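Local coordinates for uncharacterized protein (Legionella longbeachae NSW150, PDB 4JZA), which probably removes the 3-phosphate from phosphoinositide lipids as a Legionella phosphatase, at residues Phe56-Asp61 / Leu77-Asp82; Ala202-Asp208 / Val261-Met266; Ile461-Asn465 / Asp483-Leu487; Asn703-Leu707 / Leu808-Lys813. One frame throughout, in Å; residues are numbered along the deposited sequence.

How the contacts relate
The four contacts follow one another along the chain and none touches another. Contacts 1 and 2 each pack two helices running in nearly opposite directions, and both are partly buried. Contact 1 is the nearest to the centre of the chain. Its apolar strip is edged by a salt bridge and a tyrosine-aspartate bond. Contact 2 lies in the insertion domain and is organised round one histidine. Contact 3, also partly buried, sets a helix against the edge strand of the main sheet. It has one weak bond across it. Contact 4, in the C-terminal domain, is a surface contact between a turn and a helix. Contacts 3 and 4 are farthest apart, about 88 Å between centres.

Contact 1 of 4, residues Phe56-Asp61 / Leu77-Asp82; sequences FYFLID and LKAYVD
F56 and I60, one turn apart on helix 41-62, face L77 and V81 on helix 74-87. CZ of F56 lies 4.1 Å from CB of L77, and the two side chains cross at about a right angle. CD1 of I60 meets CD1 of L77 at 3.9 Å. V81 faces the F56 ring too, but the model places them too close for the detail to be trusted. The two segments run antiparallel, at 173°. L112 of helix 95-116 and W117 also touch F56.

Further out, K78 runs past both Y57 and I60. Extended beyond CG, its chain spans from Y57 to D61. CG makes an off-centre CH-pi contact with the Y57 ring, 4.3 Å from the ring centroid. CE touches CG2 of I60 at 3.5 Å. NZ then forms a salt bridge with OD1 of D61 at 3.2 Å, on the syn side of that oxygen.

On the same flank, Y57 OH donates to OD1 of D82 at 2.6 Å. The ring and carboxylate planes are nearly parallel, 10° apart, and the hydroxyl meets OD1 on its syn side, 30° out of the carboxylate plane. H53 NE2 also bonds OD1 of D82.

The helices are thus joined by an apolar strip with polar bonds along its margin. D82 OD1 is gripped twice. The exposed D61 would partly neutralise K78, whose methylenes lie against Y57 and I60.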
loop_
_atom_site.group_PDB
_atom_site.type_symbol
_atom_site.label_atom_id
_atom_site.label_comp_id
_atom_site.label_asym_id
_atom_site.label_seq_id
_atom_site.Cartn_x
_atom_site.Cartn_y
_atom_site.Cartn_z
ATOM N N PHE A 56 -10.317 -7.811 2.453
ATOM C CA PHE A 56 -10.781 -8.956 1.652
ATOM C C PHE A 56 -12.154 -8.672 1.046
ATOM O O PHE A 56 -12.352 -8.930 -0.143
ATOM C CB PHE A 56 -10.846 -10.269 2.426
ATOM C CG PHE A 56 -11.282 -11.443 1.593
ATOM C CD1 PHE A 56 -11.672 -11.318 0.322
ATOM C CD2 PHE A 56 -11.226 -12.654 2.081
ATOM C CE1 PHE A 56 -12.061 -12.397 -0.436
ATOM C CE2 PHE A 56 -11.580 -13.746 1.315
ATOM C CZ PHE A 56 -12.009 -13.609 0.068
ATOM N N TYR A 57 -13.078 -8.156 1.854
ATOM C CA TYR A 57 -14.395 -7.825 1.370
ATOM C C TYR A 57 -14.337 -6.791 0.267
ATOM O O TYR A 57 -15.015 -6.946 -0.745
ATOM C CB TYR A 57 -15.317 -7.349 2.485
ATOM C CG TYR A 57 -15.960 -8.487 3.219
ATOM C CD1 TYR A 57 -15.202 -9.352 3.981
ATOM C CD2 TYR A 57 -17.330 -8.719 3.127
ATOM C CE1 TYR A 57 -15.780 -10.405 4.668
ATOM C CE2 TYR A 57 -17.928 -9.773 3.807
ATOM C CZ TYR A 57 -17.145 -10.610 4.589
ATOM O OH TYR A 57 -17.719 -11.667 5.293
ATOM N N PHE A 58 -13.520 -5.757 0.409
ATOM C CA PHE A 58 -13.411 -4.811 -0.682
ATOM C C PHE A 58 -12.994 -5.516 -1.959
ATOM O O PHE A 58 -13.474 -5.211 -3.058
ATOM C CB PHE A 58 -12.373 -3.769 -0.362
ATOM C CG PHE A 58 -12.332 -2.643 -1.347
ATOM C CD1 PHE A 58 -11.536 -2.729 -2.456
ATOM C CD2 PHE A 58 -13.074 -1.503 -1.133
ATOM C CE1 PHE A 58 -11.498 -1.724 -3.356
ATOM C CE2 PHE A 58 -13.044 -0.472 -2.032
ATOM C CZ PHE A 58 -12.250 -0.587 -3.143
ATOM N N LEU A 59 -12.061 -6.433 -1.820
ATOM C CA LEU A 59 -11.448 -7.113 -2.961
ATOM C C LEU A 59 -12.487 -7.918 -3.696
ATOM O O LEU A 59 -12.588 -7.868 -4.930
ATOM C CB LEU A 59 -10.304 -8.001 -2.458
ATOM C CG LEU A 59 -9.582 -8.855 -3.477
ATOM C CD1 LEU A 59 -8.925 -8.055 -4.583
ATOM C CD2 LEU A 59 -8.578 -9.731 -2.744
ATOM N N ILE A 60 -13.278 -8.661 -2.934
ATOM C CA ILE A 60 -14.212 -9.595 -3.537
ATOM C C ILE A 60 -15.394 -8.874 -4.173
ATOM O O ILE A 60 -15.907 -9.318 -5.203
ATOM C CB ILE A 60 -14.630 -10.717 -2.565
ATOM C CG1 ILE A 60 -15.217 -11.895 -3.342
ATOM C CG2 ILE A 60 -15.593 -10.216 -1.514
ATOM C CD1 ILE A 60 -15.165 -13.212 -2.583
ATOM N N ASP A 61 -15.803 -7.762 -3.576
ATOM C CA ASP A 61 -16.858 -6.938 -4.137
ATOM C C ASP A 61 -16.342 -6.125 -5.357
ATOM O O ASP A 61 -17.098 -5.791 -6.225
ATOM C CB ASP A 61 -17.451 -5.996 -3.058
ATOM C CG ASP A 61 -18.214 -6.753 -1.933
ATOM O OD1 ASP A 61 -18.493 -7.958 -2.093
ATOM O OD2 ASP A 61 -18.514 -6.154 -0.881
ATOM N N LEU A 77 -16.408 -18.237 0.346
ATOM C CA LEU A 77 -15.196 -17.506 0.710
ATOM C C LEU A 77 -15.365 -16.581 1.885
ATOM O O LEU A 77 -14.585 -16.582 2.845
ATOM C CB LEU A 77 -14.708 -16.671 -0.451
ATOM C CG LEU A 77 -14.349 -17.531 -1.673
ATOM C CD1 LEU A 77 -13.518 -16.794 -2.706
ATOM C CD2 LEU A 77 -13.617 -18.795 -1.274
ATOM N N LYS A 78 -16.408 -15.787 1.842
ATOM C CA LYS A 78 -16.665 -14.851 2.909
ATOM C C LYS A 78 -16.938 -15.580 4.205
ATOM O O LYS A 78 -16.550 -15.137 5.260
ATOM C CB LYS A 78 -17.852 -13.970 2.558
ATOM C CG LYS A 78 -17.571 -12.934 1.502
ATOM C CD LYS A 78 -18.873 -12.292 1.061
ATOM C CE LYS A 78 -18.551 -11.070 0.223
ATOM N NZ LYS A 78 -19.733 -10.378 -0.362
ATOM N N ALA A 79 -17.647 -16.678 4.165
ATOM C CA ALA A 79 -17.858 -17.386 5.417
ATOM C C ALA A 79 -16.494 -17.870 5.959
ATOM O O ALA A 79 -16.253 -17.768 7.170
ATOM C CB ALA A 79 -18.850 -18.533 5.259
ATOM N N TYR A 80 -15.606 -18.346 5.084
ATOM C CA TYR A 80 -14.291 -18.860 5.530
ATOM C C TYR A 80 -13.445 -17.763 6.149
ATOM O O TYR A 80 -12.860 -17.894 7.202
ATOM C CB TYR A 80 -13.514 -19.523 4.372
ATOM C CG TYR A 80 -12.099 -19.934 4.723
ATOM C CD1 TYR A 80 -11.855 -20.967 5.604
ATOM C CD2 TYR A 80 -11.005 -19.288 4.154
ATOM C CE1 TYR A 80 -10.566 -21.344 5.925
ATOM C CE2 TYR A 80 -9.706 -19.655 4.463
ATOM C CZ TYR A 80 -9.490 -20.681 5.361
ATOM O OH TYR A 80 -8.198 -21.053 5.712
ATOM N N VAL A 81 -13.423 -16.647 5.493
ATOM C CA VAL A 81 -12.745 -15.484 6.011
ATOM C C VAL A 81 -13.306 -14.967 7.290
ATOM O O VAL A 81 -12.553 -14.595 8.155
ATOM C CB VAL A 81 -12.756 -14.438 4.935
ATOM C CG1 VAL A 81 -12.495 -13.086 5.493
ATOM C CG2 VAL A 81 -11.677 -14.855 3.980
ATOM N N ASP A 82 -14.619 -14.972 7.426
ATOM C CA ASP A 82 -15.249 -14.695 8.708
ATOM C C ASP A 82 -14.848 -15.653 9.812
ATOM O O ASP A 82 -14.701 -15.213 10.974
ATOM C CB ASP A 82 -16.774 -14.663 8.594
ATOM C CG ASP A 82 -17.293 -13.444 7.804
ATOM O OD1 ASP A 82 -16.554 -12.504 7.500
ATOM O OD2 ASP A 82 -18.463 -13.384 7.488
#

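Contact 2 of 4, residues Ala202-Asp208 / Val261-Met266; sequences AYFCNLD and VHQREM
Helices 198-206 and 261-270 pack antiparallel here, with segment axes 7.8 Å apart and crossing at 153°, and N206 lies nearest to H262. The H262 imidazole packs against Y203, L207 and D208. With chi1 at 55°, its CG sits between the backbone N and the carbonyl carbon, and the ring lies beside Y203, pointing the same way.

The edge of H262 is turned to the face of Y203 in an offset edge-to-face pair. The centroids are 5.1 Å apart. CD1 of L207 sits over the centre of one imidazole face, 3.7 Å from the centroid. ND1 of H262 accepts a hydrogen bond from the backbone N of D208 at 3.1 Å. That bond is nearly straight, but its donor lies 35° out of the ring plane.

Selenomethionine M266 lies alongside Y203 and brings CE to 3.3 Å from CD1 of the ring. Its selenium makes an oblique Met-aromatic contact. On the E265 side of the interface, N206 ND2 bonds back to O of A202 at 2.8 Å, and its amide packs on CB and CG of E265. The E265 carboxylate turns to R268.

D220 on helix 214-234 bonds both Y203 OH and H262 NE2. An accepting ND1 is consistent with a proton on NE2, directed at D220. Backbone, aspartate and leucine together would fix the imidazole's rotation inside the insertion domain.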
loop_
_atom_site.group_PDB
_atom_site.type_symbol
_atom_site.label_atom_id
_atom_site.label_comp_id
_atom_site.label_asym_id
_atom_site.label_seq_id
_atom_site.Cartn_x
_atom_site.Cartn_y
_atom_site.Cartn_z
ATOM N N ALA A 202 3.126 8.187 -25.452
ATOM C CA ALA A 202 2.794 9.586 -25.518
ATOM C C ALA A 202 1.912 9.884 -26.744
ATOM O O ALA A 202 0.969 10.715 -26.661
ATOM C CB ALA A 202 4.033 10.447 -25.545
ATOM N N TYR A 203 2.206 9.217 -27.869
ATOM C CA TYR A 203 1.453 9.458 -29.110
ATOM C C TYR A 203 -0.034 9.240 -28.869
ATOM O O TYR A 203 -0.820 10.146 -29.029
ATOM C CB TYR A 203 1.947 8.577 -30.271
ATOM C CG TYR A 203 1.275 8.873 -31.599
ATOM C CD1 TYR A 203 1.692 9.938 -32.363
ATOM C CD2 TYR A 203 0.261 8.110 -32.084
ATOM C CE1 TYR A 203 1.121 10.248 -33.570
ATOM C CE2 TYR A 203 -0.341 8.421 -33.295
ATOM C CZ TYR A 203 0.103 9.490 -34.044
ATOM O OH TYR A 203 -0.460 9.867 -35.258
ATOM N N PHE A 204 -0.405 8.054 -28.433
ATOM C CA PHE A 204 -1.812 7.710 -28.311
ATOM C C PHE A 204 -2.477 8.425 -27.147
ATOM O O PHE A 204 -3.641 8.793 -27.226
ATOM C CB PHE A 204 -1.987 6.188 -28.160
ATOM C CG PHE A 204 -1.704 5.406 -29.415
ATOM C CD1 PHE A 204 -2.593 5.422 -30.477
ATOM C CD2 PHE A 204 -0.555 4.636 -29.534
ATOM C CE1 PHE A 204 -2.325 4.697 -31.638
ATOM C CE2 PHE A 204 -0.288 3.899 -30.681
ATOM C CZ PHE A 204 -1.169 3.931 -31.733
ATOM N N CYS A 205 -1.763 8.624 -26.051
ATOM C CA CYS A 205 -2.402 9.256 -24.874
ATOM C C CYS A 205 -2.606 10.748 -25.075
ATOM O O CYS A 205 -3.425 11.336 -24.403
ATOM C CB CYS A 205 -1.641 8.973 -23.554
ATOM S SG CYS A 205 -1.720 7.231 -23.052
ATOM N N ASN A 206 -1.892 11.357 -26.015
ATOM C CA ASN A 206 -2.082 12.794 -26.292
ATOM C C ASN A 206 -2.794 13.104 -27.591
ATOM O O ASN A 206 -3.022 14.270 -27.913
ATOM C CB ASN A 206 -0.748 13.496 -26.251
ATOM C CG ASN A 206 -0.163 13.477 -24.862
ATOM O OD1 ASN A 206 -0.607 14.217 -24.007
ATOM N ND2 ASN A 206 0.795 12.594 -24.623
ATOM N N LEU A 207 -3.191 12.056 -28.302
ATOM C CA LEU A 207 -3.821 12.200 -29.601
ATOM C C LEU A 207 -4.970 13.187 -29.537
ATOM O O LEU A 207 -5.902 13.029 -28.738
ATOM C CB LEU A 207 -4.366 10.848 -30.070
ATOM C CG LEU A 207 -4.755 10.716 -31.536
ATOM C CD1 LEU A 207 -3.508 10.762 -32.411
ATOM C CD2 LEU A 207 -5.540 9.428 -31.732
ATOM N N ASP A 208 -4.883 14.196 -30.394
ATOM C CA ASP A 208 -5.929 15.185 -30.612
ATOM C C ASP A 208 -7.296 14.589 -31.035
ATOM O O ASP A 208 -7.346 13.660 -31.826
ATOM C CB ASP A 208 -5.440 16.141 -31.686
ATOM C CG ASP A 208 -6.401 17.237 -31.947
ATOM O OD1 ASP A 208 -7.209 17.582 -31.075
ATOM O OD2 ASP A 208 -6.379 17.775 -33.039
ATOM N N VAL A 261 -0.533 18.332 -30.429
ATOM C CA VAL A 261 -0.191 17.962 -29.080
ATOM C C VAL A 261 0.623 16.659 -29.086
ATOM O O VAL A 261 1.742 16.596 -28.591
ATOM C CB VAL A 261 -1.466 17.797 -28.220
ATOM C CG1 VAL A 261 -1.088 17.532 -26.771
ATOM C CG2 VAL A 261 -2.370 19.033 -28.310
ATOM N N HIS A 262 0.050 15.623 -29.674
ATOM C CA HIS A 262 0.654 14.276 -29.688
ATOM C C HIS A 262 1.993 14.152 -30.434
ATOM O O HIS A 262 2.899 13.458 -29.979
ATOM C CB HIS A 262 -0.351 13.220 -30.221
ATOM C CG HIS A 262 -0.935 13.536 -31.570
ATOM N ND1 HIS A 262 -2.058 14.312 -31.729
ATOM C CD2 HIS A 262 -0.558 13.178 -32.817
ATOM C CE1 HIS A 262 -2.341 14.431 -33.011
ATOM N NE2 HIS A 262 -1.445 13.753 -33.693
ATOM N N GLN A 263 2.120 14.800 -31.584
ATOM C CA GLN A 263 3.405 14.804 -32.284
ATOM C C GLN A 263 4.426 15.489 -31.391
ATOM O O GLN A 263 5.574 15.052 -31.297
ATOM C CB GLN A 263 3.298 15.501 -33.647
ATOM C CG GLN A 263 2.586 14.662 -34.711
ATOM C CD GLN A 263 1.877 15.521 -35.731
ATOM O OE1 GLN A 263 0.990 16.284 -35.384
ATOM N NE2 GLN A 263 2.256 15.421 -36.960
ATOM N N ARG A 264 3.976 16.542 -30.708
ATOM C CA ARG A 264 4.829 17.315 -29.809
ATOM C C ARG A 264 5.392 16.425 -28.677
ATOM O O ARG A 264 6.599 16.380 -28.438
ATOM C CB ARG A 264 4.062 18.554 -29.237
ATOM C CG ARG A 264 4.976 19.664 -28.712
ATOM C CD ARG A 264 4.375 20.894 -28.062
ATOM N NE ARG A 264 3.118 21.332 -28.665
ATOM C CZ ARG A 264 1.973 21.481 -27.993
ATOM N NH1 ARG A 264 1.916 21.236 -26.673
ATOM N NH2 ARG A 264 0.874 21.878 -28.640
ATOM N N GLU A 265 4.514 15.719 -27.981
ATOM C CA GLU A 265 4.945 14.953 -26.821
ATOM C C GLU A 265 5.795 13.748 -27.239
ATOM O O GLU A 265 6.685 13.343 -26.519
ATOM C CB GLU A 265 3.724 14.545 -25.953
ATOM C CG GLU A 265 3.007 15.721 -25.272
ATOM C CD GLU A 265 3.966 16.705 -24.585
ATOM O OE1 GLU A 265 4.846 16.275 -23.808
ATOM O OE2 GLU A 265 3.856 17.924 -24.835
HETATM N N MSE A 266 5.500 13.182 -28.402
HETATM C CA MSE A 266 6.288 12.109 -28.937
HETATM C C MSE A 266 7.668 12.605 -29.224
HETATM O O MSE A 266 8.621 11.928 -28.913
HETATM C CB MSE A 266 5.679 11.598 -30.216
HETATM C CG MSE A 266 6.555 10.490 -30.825
HETATM SE SE MSE A 266 5.922 9.761 -32.545
HETATM C CE MSE A 266 4.626 11.187 -33.024
#

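Contact 3 of 4, residues Ile461-Asn465 / Asp483-Leu487; sequences ILQNN and DSQSL
N464 points its side-chain amide at the first turn of helix 482-492. Its CG lies anti to the carbonyl carbon (chi1 -60°), and this swings ND2 towards the helix. There ND2 gives a weak hydrogen bond to O of D483 at 3.2 Å, bent to 129°. The same carbonyl already accepts the helical bond from N of L487.

L487 crosses N464 at about a right angle. It has CG anti to the backbone N (chi1 -156°), which brings CD1 beside the amide. CD1 is 3.9 Å from both ND2 and OD1 of N464. Farther along, CG of L487 meets CD1 of L462 at 4.4 Å, a loose apolar touch.

D483 also faces the strand, at the carbonyl of Q463. Two acceptors meet there and no bond forms. The D483 carboxylate is held instead by a salt bridge from OD2 to R449. S484 OG bonds Y508.

Strand 462-465 is an outermost strand of the nine-stranded mixed sheet, bonded in parallel to strand 412-416. Q463 packs on helix 441-454, which also carries R449. Helix 524-542 touches N464 and L487 through E535, and helix 501-513 supplies Y508.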
loop_
_atom_site.group_PDB
_atom_site.type_symbol
_atom_site.label_atom_id
_atom_site.label_comp_id
_atom_site.label_asym_id
_atom_site.label_seq_id
_atom_site.Cartn_x
_atom_site.Cartn_y
_atom_site.Cartn_z
ATOM N N ILE A 461 10.464 28.770 -3.541
ATOM C CA ILE A 461 10.371 27.819 -2.431
ATOM C C ILE A 461 11.750 27.465 -1.892
ATOM O O ILE A 461 12.670 27.133 -2.667
ATOM C CB ILE A 461 9.665 26.520 -2.885
ATOM C CG1 ILE A 461 8.206 26.815 -3.255
ATOM C CG2 ILE A 461 9.725 25.429 -1.804
ATOM C CD1 ILE A 461 7.534 25.701 -4.038
ATOM N N LEU A 462 11.887 27.521 -0.564
ATOM C CA LEU A 462 13.111 27.042 0.092
ATOM C C LEU A 462 13.089 25.518 0.242
ATOM O O LEU A 462 12.125 24.930 0.701
ATOM C CB LEU A 462 13.302 27.723 1.448
ATOM C CG LEU A 462 13.552 29.232 1.392
ATOM C CD1 LEU A 462 13.348 29.851 2.766
ATOM C CD2 LEU A 462 14.962 29.453 0.889
ATOM N N GLN A 463 14.170 24.893 -0.158
ATOM C CA GLN A 463 14.283 23.460 -0.107
ATOM C C GLN A 463 15.354 22.996 0.837
ATOM O O GLN A 463 16.502 23.248 0.598
ATOM C CB GLN A 463 14.661 22.922 -1.482
ATOM C CG GLN A 463 13.470 22.863 -2.380
ATOM C CD GLN A 463 13.804 22.494 -3.800
ATOM O OE1 GLN A 463 14.172 23.366 -4.591
ATOM N NE2 GLN A 463 13.622 21.205 -4.156
ATOM N N ASN A 464 15.001 22.238 1.857
ATOM C CA ASN A 464 16.011 21.676 2.732
ATOM C C ASN A 464 15.766 20.211 2.882
ATOM O O ASN A 464 14.659 19.803 3.101
ATOM C CB ASN A 464 16.001 22.388 4.077
ATOM C CG ASN A 464 16.282 23.887 3.942
ATOM O OD1 ASN A 464 15.441 24.669 3.481
ATOM N ND2 ASN A 464 17.486 24.286 4.317
ATOM N N ASN A 465 16.808 19.419 2.689
ATOM C CA ASN A 465 16.766 17.989 2.897
ATOM C C ASN A 465 17.749 17.540 3.971
ATOM O O ASN A 465 18.894 17.962 3.945
ATOM C CB ASN A 465 17.130 17.244 1.632
ATOM C CG ASN A 465 16.990 15.775 1.815
ATOM O OD1 ASN A 465 17.965 15.034 1.808
ATOM N ND2 ASN A 465 15.780 15.351 2.074
ATOM N N ASP A 483 21.804 24.516 0.813
ATOM C CA ASP A 483 20.448 24.923 1.111
ATOM C C ASP A 483 20.287 25.526 2.478
ATOM O O ASP A 483 19.350 26.302 2.706
ATOM C CB ASP A 483 19.507 23.751 1.004
ATOM C CG ASP A 483 19.375 23.251 -0.407
ATOM O OD1 ASP A 483 18.916 24.005 -1.311
ATOM O OD2 ASP A 483 19.716 22.079 -0.593
ATOM N N SER A 484 21.175 25.150 3.391
ATOM C CA SER A 484 21.287 25.832 4.681
ATOM C C SER A 484 21.782 27.279 4.510
ATOM O O SER A 484 21.206 28.215 5.084
ATOM C CB SER A 484 22.196 25.045 5.605
ATOM O OG SER A 484 21.597 23.808 5.910
ATOM N N GLN A 485 22.813 27.471 3.694
ATOM C CA GLN A 485 23.241 28.832 3.390
ATOM C C GLN A 485 22.104 29.663 2.806
ATOM O O GLN A 485 21.895 30.774 3.280
ATOM C CB GLN A 485 24.469 28.897 2.461
ATOM C CG GLN A 485 25.693 28.066 2.890
ATOM C CD GLN A 485 26.063 28.209 4.364
ATOM O OE1 GLN A 485 25.836 29.250 4.975
ATOM N NE2 GLN A 485 26.667 27.170 4.929
ATOM N N SER A 486 21.365 29.163 1.812
ATOM C CA SER A 486 20.320 30.011 1.232
ATOM C C SER A 486 19.321 30.309 2.308
ATOM O O SER A 486 18.780 31.423 2.328
ATOM C CB SER A 486 19.524 29.413 0.069
ATOM O OG SER A 486 20.174 28.347 -0.553
ATOM N N LEU A 487 19.058 29.334 3.189
ATOM C CA LEU A 487 18.093 29.591 4.237
ATOM C C LEU A 487 18.614 30.686 5.194
ATOM O O LEU A 487 17.881 31.644 5.467
ATOM C CB LEU A 487 17.685 28.336 4.980
ATOM C CG LEU A 487 16.308 28.401 5.670
ATOM C CD1 LEU A 487 16.020 27.165 6.476
ATOM C CD2 LEU A 487 16.181 29.548 6.634
#

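Contact 4 of 4, residues Asn703-Leu707 / Leu808-Lys813; sequences NERNL and LFEESK
E704 lays its CG against the edge of the F809 ring, 3.7 Å from CD1 and near the ring plane. The two side chains cross at about a right angle. The carboxylate plane stands almost upright to the ring, at 81°. A bend at chi2 (-79°) folds the glutamate so that its acid group lies over helix 794-817.

There OE1 of E704 accepts a hydrogen bond from OG of S812 at 2.8 Å. It uses its anti lone pair, on the side away from OE2. With chi1 at 174°, the S812 hydroxyl is directed at the turn. The other oxygen, OE2, lies 3.8 Å from CE1 of F809. OE2 also looks towards K813, but NZ of K813 stays 5.4 Å away, so there is no salt bridge.

L707 covers S812 with both its methyls. CD1 and CD2 each come to 3.8 Å from CB of S812. Its backbone is pinned from elsewhere, as O of L707 bonds T771 OG1. L701 of helix 676-702 touches both L707 and L808.

The contact joins the turn after helix 676-702 to the last long helix, within the C-terminal domain. It is a surface patch with one hydrogen bond at its centre and carbon contacts around it. K813 is close enough that its charge may weakly favour an ionised E704.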
loop_
_atom_site.group_PDB
_atom_site.type_symbol
_atom_site.label_atom_id
_atom_site.label_comp_id
_atom_site.label_asym_id
_atom_site.label_seq_id
_atom_site.Cartn_x
_atom_site.Cartn_y
_atom_site.Cartn_z
ATOM N N ASN A 703 -17.067 -50.683 0.123
ATOM C CA ASN A 703 -16.963 -51.940 0.833
ATOM C C ASN A 703 -17.346 -53.140 -0.008
ATOM O O ASN A 703 -17.164 -54.232 0.455
ATOM C CB ASN A 703 -17.702 -51.904 2.179
ATOM C CG ASN A 703 -16.869 -51.212 3.277
ATOM O OD1 ASN A 703 -15.836 -51.718 3.699
ATOM N ND2 ASN A 703 -17.314 -50.045 3.732
ATOM N N GLU A 704 -17.855 -52.946 -1.227
ATOM C CA GLU A 704 -17.846 -53.994 -2.248
ATOM C C GLU A 704 -16.511 -53.942 -3.001
ATOM O O GLU A 704 -16.438 -53.517 -4.149
ATOM C CB GLU A 704 -18.993 -53.813 -3.240
ATOM C CG GLU A 704 -20.380 -53.784 -2.623
ATOM C CD GLU A 704 -20.934 -55.160 -2.261
ATOM O OE1 GLU A 704 -21.041 -56.042 -3.169
ATOM O OE2 GLU A 704 -21.294 -55.328 -1.051
ATOM N N ARG A 705 -15.470 -54.440 -2.353
ATOM C CA ARG A 705 -14.056 -54.236 -2.764
ATOM C C ARG A 705 -13.670 -54.914 -4.092
ATOM O O ARG A 705 -12.707 -54.515 -4.749
ATOM C CB ARG A 705 -13.091 -54.675 -1.632
ATOM C CG ARG A 705 -13.553 -54.239 -0.235
ATOM C CD ARG A 705 -12.499 -54.438 0.828
ATOM N NE ARG A 705 -11.268 -53.758 0.423
ATOM C CZ ARG A 705 -10.042 -54.109 0.803
ATOM N NH1 ARG A 705 -9.862 -55.144 1.617
ATOM N NH2 ARG A 705 -8.991 -53.427 0.365
ATOM N N ASN A 706 -14.441 -55.911 -4.495
ATOM C CA ASN A 706 -14.208 -56.593 -5.761
ATOM C C ASN A 706 -14.310 -55.735 -7.016
ATOM O O ASN A 706 -13.666 -56.015 -8.023
ATOM C CB ASN A 706 -15.168 -57.773 -5.855
ATOM C CG ASN A 706 -14.666 -58.980 -5.049
ATOM O OD1 ASN A 706 -13.575 -58.953 -4.428
ATOM N ND2 ASN A 706 -15.448 -60.064 -5.074
ATOM N N LEU A 707 -15.136 -54.694 -6.936
ATOM C CA LEU A 707 -15.468 -53.859 -8.078
ATOM C C LEU A 707 -14.288 -53.053 -8.591
ATOM O O LEU A 707 -14.358 -52.498 -9.686
ATOM C CB LEU A 707 -16.571 -52.868 -7.676
ATOM C CG LEU A 707 -17.917 -53.450 -7.294
ATOM C CD1 LEU A 707 -18.903 -52.344 -6.952
ATOM C CD2 LEU A 707 -18.443 -54.298 -8.452
ATOM N N LEU A 808 -24.302 -48.994 -8.989
ATOM C CA LEU A 808 -23.126 -49.855 -8.884
ATOM C C LEU A 808 -23.167 -50.743 -7.660
ATOM O O LEU A 808 -22.862 -51.893 -7.770
ATOM C CB LEU A 808 -21.846 -49.040 -8.879
ATOM C CG LEU A 808 -21.577 -48.344 -10.227
ATOM C CD1 LEU A 808 -20.529 -47.233 -10.091
ATOM C CD2 LEU A 808 -21.181 -49.340 -11.300
ATOM N N PHE A 809 -23.565 -50.220 -6.509
ATOM C CA PHE A 809 -23.684 -51.013 -5.263
ATOM C C PHE A 809 -24.743 -52.113 -5.362
ATOM O O PHE A 809 -24.466 -53.281 -5.087
ATOM C CB PHE A 809 -23.962 -50.095 -4.054
ATOM C CG PHE A 809 -24.318 -50.839 -2.798
ATOM C CD1 PHE A 809 -23.382 -51.666 -2.150
ATOM C CD2 PHE A 809 -25.589 -50.731 -2.257
ATOM C CE1 PHE A 809 -23.718 -52.381 -0.995
ATOM C CE2 PHE A 809 -25.924 -51.443 -1.124
ATOM C CZ PHE A 809 -24.985 -52.266 -0.490
ATOM N N GLU A 810 -25.942 -51.754 -5.781
ATOM C CA GLU A 810 -27.025 -52.739 -6.007
ATOM C C GLU A 810 -26.664 -53.821 -7.031
ATOM O O GLU A 810 -26.916 -54.989 -6.802
ATOM C CB GLU A 810 -28.352 -52.033 -6.442
ATOM C CG GLU A 810 -29.023 -51.174 -5.362
ATOM C CD GLU A 810 -30.024 -50.149 -5.906
ATOM O OE1 GLU A 810 -30.287 -50.136 -7.132
ATOM O OE2 GLU A 810 -30.536 -49.335 -5.102
ATOM N N GLU A 811 -26.113 -53.448 -8.172
ATOM C CA GLU A 811 -25.796 -54.450 -9.163
ATOM C C GLU A 811 -24.820 -55.427 -8.592
ATOM O O GLU A 811 -24.943 -56.623 -8.816
ATOM C CB GLU A 811 -25.233 -53.842 -10.422
ATOM C CG GLU A 811 -26.293 -53.550 -11.499
ATOM C CD GLU A 811 -25.829 -52.480 -12.510
ATOM O OE1 GLU A 811 -24.603 -52.096 -12.460
ATOM O OE2 GLU A 811 -26.678 -52.010 -13.331
ATOM N N SER A 812 -23.861 -54.923 -7.832
ATOM C CA SER A 812 -22.791 -55.758 -7.245
ATOM C C SER A 812 -23.343 -56.665 -6.206
ATOM O O SER A 812 -23.000 -57.800 -6.166
ATOM C CB SER A 812 -21.691 -54.889 -6.608
ATOM O OG SER A 812 -20.730 -55.660 -5.930
ATOM N N LYS A 813 -24.198 -56.139 -5.359
ATOM C CA LYS A 813 -24.881 -56.931 -4.346
ATOM C C LYS A 813 -25.663 -58.077 -4.971
ATOM O O LYS A 813 -25.651 -59.183 -4.431
ATOM C CB LYS A 813 -25.826 -56.040 -3.516
ATOM C CG LYS A 813 -25.291 -55.623 -2.169
ATOM C CD LYS A 813 -25.441 -56.819 -1.243
ATOM C CE LYS A 813 -25.133 -56.506 0.193
ATOM N NZ LYS A 813 -26.382 -55.972 0.766
#